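Long-range contacts in geranyltranstransferase (IspA) (Helicobacter pylori, PDB 3LLW), which probably acts as a magnesium-dependent prenyltransferase of the farnesyl/geranylgeranyl diphosphate synthase family, joining isoprenoid diphosphates in terpenoid biosynthesis: residues A[39-44]-A[83-88]; A[49-54]-A[191-196]. All coordinates share one frame; numbering follows the deposited sequence.

Contact 1: residues A[39-44]-A[83-88]. With SO4 (sulfate ion), chain F.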
loop_
_atom_site.group_PDB
_atom_site.type_symbol
_atom_site.label_atom_id
_atom_site.label_comp_id
_atom_site.label_asym_id
_atom_site.label_seq_id
_atom_site.Cartn_x
_atom_site.Cartn_y
_atom_site.Cartn_z
ATOM N N ALA A 39 -7.752 -5.156 -16.637
ATOM C CA ALA A 39 -8.101 -3.917 -15.946
ATOM C C ALA A 39 -7.034 -3.451 -14.935
ATOM O O ALA A 39 -6.948 -2.261 -14.645
ATOM C CB ALA A 39 -9.412 -4.078 -15.257
ATOM N N PHE A 40 -6.242 -4.388 -14.408
ATOM C CA PHE A 40 -5.192 -4.080 -13.422
ATOM C C PHE A 40 -4.172 -3.040 -13.893
ATOM O O PHE A 40 -3.965 -2.043 -13.215
ATOM C CB PHE A 40 -4.469 -5.360 -12.960
ATOM C CG PHE A 40 -3.355 -5.112 -11.974
ATOM C CD1 PHE A 40 -3.614 -4.511 -10.734
ATOM C CD2 PHE A 40 -2.047 -5.481 -12.279
ATOM C CE1 PHE A 40 -2.590 -4.289 -9.824
ATOM C CE2 PHE A 40 -1.005 -5.263 -11.372
ATOM C CZ PHE A 40 -1.270 -4.670 -10.145
ATOM N N PHE A 41 -3.559 -3.267 -15.056
ATOM C CA PHE A 41 -2.467 -2.420 -15.527
ATOM C C PHE A 41 -2.888 -1.408 -16.594
ATOM O O PHE A 41 -2.103 -0.545 -16.988
ATOM C CB PHE A 41 -1.327 -3.297 -16.037
ATOM C CG PHE A 41 0.044 -2.828 -15.609
ATOM C CD1 PHE A 41 0.399 -2.792 -14.257
ATOM C CD2 PHE A 41 0.988 -2.448 -16.560
ATOM C CE1 PHE A 41 1.682 -2.371 -13.852
ATOM C CE2 PHE A 41 2.268 -2.028 -16.177
ATOM C CZ PHE A 41 2.615 -1.989 -14.817
ATOM N N GLU A 42 -4.133 -1.517 -17.043
ATOM C CA GLU A 42 -4.678 -0.717 -18.130
ATOM C C GLU A 42 -4.408 0.791 -18.017
ATOM O O GLU A 42 -3.954 1.411 -18.980
ATOM C CB GLU A 42 -6.189 -0.973 -18.238
ATOM C CG GLU A 42 -6.786 -0.563 -19.561
ATOM C CD GLU A 42 -8.244 -0.980 -19.712
ATOM O OE1 GLU A 42 -8.617 -2.068 -19.217
ATOM O OE2 GLU A 42 -9.012 -0.223 -20.341
ATOM N N MET A 43 -4.679 1.372 -16.843
ATOM C CA MET A 43 -4.452 2.805 -16.619
ATOM C C MET A 43 -2.958 3.154 -16.473
ATOM O O MET A 43 -2.572 4.318 -16.623
ATOM C CB MET A 43 -5.248 3.317 -15.411
ATOM C CG MET A 43 -6.757 3.132 -15.503
ATOM S SD MET A 43 -7.519 3.726 -17.035
ATOM C CE MET A 43 -8.097 2.240 -17.767
ATOM N N VAL A 44 -2.118 2.162 -16.187
ATOM C CA VAL A 44 -0.668 2.405 -16.165
ATOM C C VAL A 44 -0.172 2.460 -17.611
ATOM O O VAL A 44 0.646 3.312 -17.962
ATOM C CB VAL A 44 0.127 1.316 -15.383
ATOM C CG1 VAL A 44 1.591 1.757 -15.149
ATOM C CG2 VAL A 44 -0.545 1.006 -14.067
ATOM N N ILE A 83 7.004 3.596 -8.384
ATOM C CA ILE A 83 6.624 5.003 -8.294
ATOM C C ILE A 83 5.479 5.324 -9.275
ATOM O O ILE A 83 4.541 6.043 -8.928
ATOM C CB ILE A 83 7.813 5.925 -8.584
ATOM C CG1 ILE A 83 9.012 5.567 -7.681
ATOM C CG2 ILE A 83 7.418 7.374 -8.340
ATOM C CD1 ILE A 83 10.306 6.319 -8.006
ATOM N N GLU A 84 5.556 4.765 -10.481
ATOM C CA GLU A 84 4.556 5.037 -11.500
ATOM C C GLU A 84 3.207 4.428 -11.091
ATOM O O GLU A 84 2.189 5.083 -11.218
ATOM C CB GLU A 84 5.057 4.580 -12.885
ATOM C CG GLU A 84 4.193 4.974 -14.112
ATOM C CD GLU A 84 4.009 6.485 -14.345
ATOM O OE1 GLU A 84 4.791 7.312 -13.810
ATOM O OE2 GLU A 84 3.057 6.843 -15.089
ATOM N N CYS A 85 3.224 3.220 -10.520
ATOM C CA CYS A 85 2.005 2.574 -9.993
ATOM C C CYS A 85 1.297 3.358 -8.884
ATOM O O CYS A 85 0.063 3.501 -8.908
ATOM C CB CYS A 85 2.303 1.148 -9.517
ATOM S SG CYS A 85 2.617 0.029 -10.880
ATOM N N LEU A 86 2.075 3.861 -7.926
ATOM C CA LEU A 86 1.540 4.718 -6.870
ATOM C C LEU A 86 0.905 5.978 -7.433
ATOM O O LEU A 86 -0.171 6.364 -7.004
ATOM C CB LEU A 86 2.618 5.088 -5.852
ATOM C CG LEU A 86 2.063 5.446 -4.469
ATOM C CD1 LEU A 86 1.483 4.215 -3.791
ATOM C CD2 LEU A 86 3.133 6.069 -3.592
ATOM N N HIS A 87 1.561 6.603 -8.408
ATOM C CA HIS A 87 1.005 7.774 -9.058
ATOM C C HIS A 87 -0.302 7.438 -9.789
ATOM O O HIS A 87 -1.252 8.207 -9.735
ATOM C CB HIS A 87 2.015 8.386 -10.040
ATOM C CG HIS A 87 1.435 9.475 -10.902
ATOM N ND1 HIS A 87 0.938 10.654 -10.385
ATOM C CD2 HIS A 87 1.270 9.558 -12.244
ATOM C CE1 HIS A 87 0.480 11.408 -11.369
ATOM N NE2 HIS A 87 0.676 10.770 -12.508
ATOM N N THR A 88 -0.334 6.291 -10.463
ATOM C CA THR A 88 -1.491 5.871 -11.254
ATOM C C THR A 88 -2.693 5.559 -10.371
ATOM O O THR A 88 -3.823 5.917 -10.713
ATOM C CB THR A 88 -1.152 4.629 -12.103
ATOM O OG1 THR A 88 0.095 4.843 -12.765
ATOM C CG2 THR A 88 -2.237 4.359 -13.139
HETATM S S SO4 F . 2.449 12.886 -15.548
HETATM O O1 SO4 F . 1.230 12.074 -15.705
HETATM O O2 SO4 F . 2.358 13.703 -14.334
HETATM O O3 SO4 F . 3.647 12.038 -15.485
HETATM O O4 SO4 F . 2.553 13.792 -16.690
#
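Val-44 and Thr-88 mark the point where, in the all-helical trans-prenyltransferase fold, helix 36-45 runs across helix 73-94, the long helix that leads to the magnesium ligand Asp-94. The axes of the two short segments approach to 9.9 Å and lie nearly perpendicular, at 95°. Contact is therefore confined to a small patch. Thr-88 is its centre. In Thr-88, chi1 of -47° sets OG1 beside the backbone N and leaves CG2 anti to it, so that Thr-88 CG2 stands 3.5 Å from Met-43 O and 3.9 Å from Val-44 CG2, in the last turn of 39-44. The hydroxyl turns back into its own helix. There Thr-88 OG1 donates to Glu-84 O at 2.6 Å from above the carbonyl plane, and this oxygen also accepts the backbone N-H of Thr-88. The side chains of Val-44 and Thr-88 cross at about a right angle. Val-44 CG1 reaches over to the aliphatic part of Glu-84, whose carboxylate continues to a salt bridge with Arg-50. Val-44 also covers the ring of Phe-41 within its own helix, its CB lying 3.9 Å above the ring plane and over the centre. The same ring meets the thiol of Cys-85 obliquely, a sulfur-aromatic contact in which Cys-85 SG lies 3.9 Å from Phe-41 CE1. On another side of helix 73-94, His-87 NE2 makes a weak hydrogen bond to sulfate O1 at 3.5 Å, near the imidazole plane. No hydrogen bond joins the two segments: methyl groups, a ring and a sulfur meet in a largely buried interface, and the threonine hydroxyl is satisfied by its own helix. Direct contact is thus by van der Waals packing, while Arg-50 supplies a polar tie between the helices.

Contact 2: residues A[49-54]-A[191-196]. With SO4 (sulfate ion), chain F.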
loop_
_atom_site.group_PDB
_atom_site.type_symbol
_atom_site.label_atom_id
_atom_site.label_comp_id
_atom_site.label_asym_id
_atom_site.label_seq_id
_atom_site.Cartn_x
_atom_site.Cartn_y
_atom_site.Cartn_z
ATOM N N LYS A 49 3.324 10.518 -19.181
ATOM C CA LYS A 49 4.497 11.275 -19.593
ATOM C C LYS A 49 5.710 10.776 -18.799
ATOM O O LYS A 49 6.850 11.049 -19.175
ATOM C CB LYS A 49 4.279 12.783 -19.437
ATOM C CG LYS A 49 3.890 13.491 -20.738
ATOM C CD LYS A 49 5.093 14.190 -21.376
ATOM C CE LYS A 49 5.181 13.925 -22.875
ATOM N NZ LYS A 49 5.694 12.545 -23.166
ATOM N N ARG A 50 5.441 10.034 -17.717
ATOM C CA ARG A 50 6.454 9.331 -16.895
ATOM C C ARG A 50 7.407 10.288 -16.170
ATOM O O ARG A 50 8.594 9.982 -15.997
ATOM C CB ARG A 50 7.270 8.316 -17.736
ATOM C CG ARG A 50 6.710 6.909 -17.954
ATOM C CD ARG A 50 5.202 6.766 -17.775
ATOM N NE ARG A 50 4.594 5.890 -18.777
ATOM C CZ ARG A 50 3.438 5.252 -18.629
ATOM N NH1 ARG A 50 2.974 4.495 -19.616
ATOM N NH2 ARG A 50 2.741 5.365 -17.501
ATOM N N PHE A 51 6.892 11.436 -15.734
ATOM C CA PHE A 51 7.731 12.442 -15.109
ATOM C C PHE A 51 8.488 11.901 -13.889
ATOM O O PHE A 51 9.676 12.156 -13.740
ATOM C CB PHE A 51 6.940 13.712 -14.758
ATOM C CG PHE A 51 7.801 14.835 -14.216
ATOM C CD1 PHE A 51 8.879 15.332 -14.959
ATOM C CD2 PHE A 51 7.542 15.393 -12.967
ATOM C CE1 PHE A 51 9.676 16.364 -14.461
ATOM C CE2 PHE A 51 8.328 16.430 -12.466
ATOM C CZ PHE A 51 9.400 16.912 -13.208
ATOM N N ARG A 52 7.804 11.132 -13.046
ATOM C CA ARG A 52 8.411 10.634 -11.821
ATOM C C ARG A 52 9.484 9.561 -12.031
ATOM O O ARG A 52 10.558 9.700 -11.457
ATOM C CB ARG A 52 7.352 10.217 -10.787
ATOM C CG ARG A 52 6.601 11.385 -10.220
ATOM C CD ARG A 52 5.112 11.101 -10.197
ATOM N NE ARG A 52 4.371 12.313 -9.889
ATOM C CZ ARG A 52 3.737 13.053 -10.792
ATOM N NH1 ARG A 52 3.105 14.144 -10.400
ATOM N NH2 ARG A 52 3.716 12.695 -12.078
ATOM N N PRO A 53 9.207 8.498 -12.834
ATOM C CA PRO A 53 10.324 7.618 -13.161
ATOM C C PRO A 53 11.496 8.309 -13.866
ATOM O O PRO A 53 12.650 7.986 -13.575
ATOM C CB PRO A 53 9.696 6.566 -14.074
ATOM C CG PRO A 53 8.256 6.576 -13.740
ATOM C CD PRO A 53 7.947 7.997 -13.423
ATOM N N LYS A 54 11.218 9.261 -14.755
ATOM C CA LYS A 54 12.302 10.053 -15.358
ATOM C C LYS A 54 13.145 10.808 -14.330
ATOM O O LYS A 54 14.365 10.880 -14.472
ATOM C CB LYS A 54 11.781 11.010 -16.418
ATOM C CG LYS A 54 11.424 10.321 -17.718
ATOM C CD LYS A 54 10.630 11.232 -18.630
ATOM C CE LYS A 54 10.116 10.433 -19.828
ATOM N NZ LYS A 54 9.569 11.290 -20.892
ATOM N N LYS A 191 5.636 16.136 -2.810
ATOM C CA LYS A 191 6.165 15.077 -1.937
ATOM C C LYS A 191 6.650 13.838 -2.688
ATOM O O LYS A 191 7.759 13.348 -2.433
ATOM C CB LYS A 191 5.118 14.675 -0.894
ATOM C CG LYS A 191 5.614 14.784 0.553
ATOM C CD LYS A 191 5.547 16.231 1.025
ATOM C CE LYS A 191 5.528 16.343 2.542
ATOM N NZ LYS A 191 6.859 16.748 3.089
ATOM N N LEU A 192 5.822 13.356 -3.614
ATOM C CA LEU A 192 6.146 12.209 -4.479
ATOM C C LEU A 192 7.245 12.509 -5.522
ATOM O O LEU A 192 8.032 11.627 -5.910
ATOM C CB LEU A 192 4.871 11.694 -5.171
ATOM C CG LEU A 192 4.902 10.348 -5.903
ATOM C CD1 LEU A 192 5.303 9.236 -4.941
ATOM C CD2 LEU A 192 3.562 10.017 -6.622
ATOM N N ILE A 193 7.290 13.754 -5.966
ATOM C CA ILE A 193 8.338 14.253 -6.871
ATOM C C ILE A 193 9.698 14.319 -6.117
ATOM O O ILE A 193 10.738 13.928 -6.657
ATOM C CB ILE A 193 7.903 15.636 -7.428
ATOM C CG1 ILE A 193 6.817 15.442 -8.515
ATOM C CG2 ILE A 193 9.069 16.464 -7.971
ATOM C CD1 ILE A 193 6.280 16.732 -9.018
ATOM N N SER A 194 9.689 14.790 -4.872
ATOM C CA SER A 194 10.948 14.826 -4.104
ATOM C C SER A 194 11.350 13.409 -3.669
ATOM O O SER A 194 12.535 13.088 -3.646
ATOM C CB SER A 194 10.901 15.853 -2.955
ATOM O OG SER A 194 10.963 15.268 -1.677
ATOM N N ALA A 195 10.356 12.548 -3.406
ATOM C CA ALA A 195 10.609 11.120 -3.134
ATOM C C ALA A 195 11.291 10.417 -4.292
ATOM O O ALA A 195 12.339 9.784 -4.080
ATOM C CB ALA A 195 9.342 10.372 -2.720
ATOM N N SER A 196 10.713 10.533 -5.498
ATOM C CA SER A 196 11.368 10.095 -6.763
ATOM C C SER A 196 12.869 10.473 -6.835
ATOM O O SER A 196 13.717 9.627 -7.113
ATOM C CB SER A 196 10.645 10.676 -7.978
ATOM O OG SER A 196 9.234 10.435 -7.921
HETATM S S SO4 F . 2.449 12.886 -15.548
HETATM O O1 SO4 F . 1.230 12.074 -15.705
HETATM O O2 SO4 F . 2.358 13.703 -14.334
HETATM O O3 SO4 F . 3.647 12.038 -15.485
HETATM O O4 SO4 F . 2.553 13.792 -16.690
#
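Arg-52 and Ser-196 are the residues whose backbones come nearest, with CA atoms 5.9 Å apart, where the first turn of helix 51-63 meets the later part of helix 178-204. Arg-50, at the N-cap position, has a left-handed backbone conformation (phi 65°, psi 35°), which turns the chain into the helix within the sequence Lys-Arg-Phe-Arg-Pro, part of the family's GGKRxRP motif. Arg-52 makes the largest single share of the contact, chiefly through its aliphatic stem. Arg-52 CB lies 3.4 Å from Ser-196 OG, and farther out Arg-52 CD lies 4.0 Å from Leu-192 CD2, the side chains of Arg-52 and Leu-192 crossing at about a right angle. Ile-193 CG1 approaches the guanidinium obliquely. Phe-51 adds a ring edge, with Phe-51 CE2 4.0 Å from Ile-193 CD1, while its plane lies almost parallel to that of Phe-226. The hydroxyl of Ser-196 donates to Leu-192 O at 2.6 Å, and this oxygen takes the backbone N-H of Ser-196 from the opposite face of its carbonyl plane. A sulfate sits at the edge of the Arg-52 guanidinium, in its plane. The bond from Arg-52 NH2 to sulfate O2 is 2.8 Å long, with an N-H...O angle of 158°. The amide of Phe-51 adds a weak bond to O3 of the same ion. Guanidinium and helix N-terminus thus meet a single anion, an arrangement consistent with the diphosphate site of isopentenyl diphosphate in related enzymes, and the apolar side chains of helix 178-204 flank the arginine that reaches it.

How the contacts relate
Along the chain the segments alternate, 39-44, 49-54, 83-88 and 191-196, so the two contacts cross along the chain within one helical domain, their centres 14 Å apart. Helices 36-45 and 51-63 are consecutive, and the turn between them supplies Arg-50, whose NH2 reaches Glu-84 OE2 at 2.8 Å and probably Val-44 O at 3.0 Å, binding the start of contact 2 to both helices of contact 1. Pro-53 packs on Glu-84, and Arg-52 on His-87. These last two residues converge on the one sulfate, between helices 51-63 and 73-94, at a probable diphosphate pocket near the end of helix 73-94 where the magnesium ligand Asp-94 lies.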